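Local structure of fusarinine C esterase sidJ (Aspergillus fumigatus, 6GUP) at residues K98-K101 with E102-E106. The protein hydrolyses the ester bonds of the iron-carrying siderophore fusarinine C, releasing fusarinine and iron, but does not cleave triacetylfusarinine C. Sequence-based numbering, arbitrary orientation.
Sequences KYIK and EYKTE
T105 sets its OG1 opposite its own carbonyl carbon (chi1 -54°), swinging the hydroxyl back over the preceding helical turn to K101, while Y99 and Y103 both carry their rings away from the backbone N (chi1 171° and 163°) and out from one side of the helix. OG1 of T105 donates to O of K101 at 2.7 Å, and N of T105 reaches the same oxygen at 3.2 Å. The two donors approach from opposite faces of the carbonyl plane, so a single acceptor is gripped twice; threonine suits the place because its hydroxyl, on the beta carbon, lies close enough to the backbone to bond the carbonyl one turn back. Elsewhere the turn is held by regular i to i+4 bonds, such as N of Y103 to O of Y99 at 2.8 Å.

One turn apart, the tyrosines meet off-centre: CB of Y103 sits over one face of the Y99 ring, toward its rim, 4.2 Å from CE2. Their side chains cross at a slant, and H17 packs against both rings while its ND1 is hydrogen-bonded to OH of Y99; OH of Y103 is hydrogen-bonded to NZ of K107. Tyrosine thus combines a broad apolar face with a polar end at a site where the second subunit packs G11 on Y99 and G10 on Y103.

On the buried side, I100 and K104 run side by side, CG2 of the isoleucine 4.2 Å from CG of the lysine. Both touch F70 of strand 67-72. Branched, apolar isoleucine fills a buried position, and the long lysine chain runs along it yet carries NZ to S68 OG, S38 OG and K35 O. Their i, i+4 spacing turns both toward that strand, as in a helix packed on a sheet: helix 86-108 flanks the central sheet of this alpha/beta-hydrolase.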
# COMPACT_ATOMS: atom_id res chain seq x y z
N LYS A 98 10.15 16.74 -1.53
CA LYS A 98 11.52 16.96 -2.00
C LYS A 98 11.75 16.32 -3.36
O LYS A 98 12.33 16.95 -4.25
CB LYS A 98 12.55 16.41 -1.00
CG LYS A 98 13.99 16.64 -1.46
CD LYS A 98 15.02 15.98 -0.55
CE LYS A 98 16.42 16.27 -1.08
NZ LYS A 98 17.48 15.90 -0.11
N TYR A 99 11.31 15.08 -3.51
CA TYR A 99 11.44 14.35 -4.77
C TYR A 99 10.69 15.05 -5.91
O TYR A 99 11.26 15.24 -6.99
CB TYR A 99 10.93 12.91 -4.64
CG TYR A 99 10.86 12.21 -5.97
CD1 TYR A 99 12.00 11.66 -6.55
CD2 TYR A 99 9.66 12.13 -6.68
CE1 TYR A 99 11.95 11.04 -7.79
CE2 TYR A 99 9.59 11.51 -7.91
CZ TYR A 99 10.74 10.96 -8.47
OH TYR A 99 10.68 10.34 -9.69
N ILE A 100 9.43 15.40 -5.67
CA ILE A 100 8.59 16.08 -6.66
C ILE A 100 9.23 17.40 -7.11
O ILE A 100 9.21 17.73 -8.29
CB ILE A 100 7.15 16.34 -6.14
CG1 ILE A 100 6.38 15.01 -6.05
CG2 ILE A 100 6.39 17.31 -7.04
CD1 ILE A 100 5.09 15.08 -5.26
N LYS A 101 9.79 18.14 -6.15
CA LYS A 101 10.42 19.43 -6.42
C LYS A 101 11.66 19.29 -7.31
O LYS A 101 11.82 20.06 -8.26
CB LYS A 101 10.79 20.13 -5.11
CG LYS A 101 11.14 21.60 -5.25
CD LYS A 101 10.67 22.40 -4.04
CE LYS A 101 11.56 23.59 -3.72
NZ LYS A 101 11.18 24.20 -2.41
N GLU A 102 12.52 18.31 -7.02
CA GLU A 102 13.68 18.03 -7.88
C GLU A 102 13.26 17.44 -9.23
O GLU A 102 13.83 17.79 -10.26
CB GLU A 102 14.70 17.11 -7.17
CG GLU A 102 15.81 16.51 -8.05
CD GLU A 102 16.82 17.52 -8.58
OE1 GLU A 102 18.03 17.19 -8.57
OE2 GLU A 102 16.44 18.62 -9.01
N TYR A 103 12.28 16.53 -9.20
CA TYR A 103 11.74 15.92 -10.43
C TYR A 103 11.19 16.96 -11.40
O TYR A 103 11.51 16.92 -12.59
CB TYR A 103 10.64 14.90 -10.09
CG TYR A 103 9.75 14.52 -11.26
CD1 TYR A 103 10.26 13.81 -12.34
CD2 TYR A 103 8.40 14.88 -11.28
CE1 TYR A 103 9.45 13.47 -13.42
CE2 TYR A 103 7.58 14.54 -12.34
CZ TYR A 103 8.11 13.83 -13.41
OH TYR A 103 7.30 13.49 -14.47
N LYS A 104 10.36 17.87 -10.89
CA LYS A 104 9.76 18.93 -11.72
C LYS A 104 10.77 19.95 -12.23
O LYS A 104 10.59 20.51 -13.31
CB LYS A 104 8.61 19.63 -10.98
CG LYS A 104 7.35 18.79 -10.84
CD LYS A 104 6.75 18.44 -12.20
CE LYS A 104 5.43 17.70 -12.08
NZ LYS A 104 4.28 18.61 -11.80
N THR A 105 11.83 20.20 -11.45
CA THR A 105 12.94 21.02 -11.91
C THR A 105 13.69 20.31 -13.04
O THR A 105 13.89 20.89 -14.11
CB THR A 105 13.93 21.34 -10.77
OG1 THR A 105 13.23 21.92 -9.67
CG2 THR A 105 15.02 22.30 -11.25
N GLU A 106 14.10 19.07 -12.80
CA GLU A 106 14.82 18.27 -13.80
C GLU A 106 14.06 18.08 -15.11
O GLU A 106 14.65 18.18 -16.19
CB GLU A 106 15.20 16.89 -13.23
CG GLU A 106 16.37 16.92 -12.27
CD GLU A 106 16.74 15.54 -11.75
OE1 GLU A 106 17.95 15.24 -11.68
OE2 GLU A 106 15.83 14.75 -11.43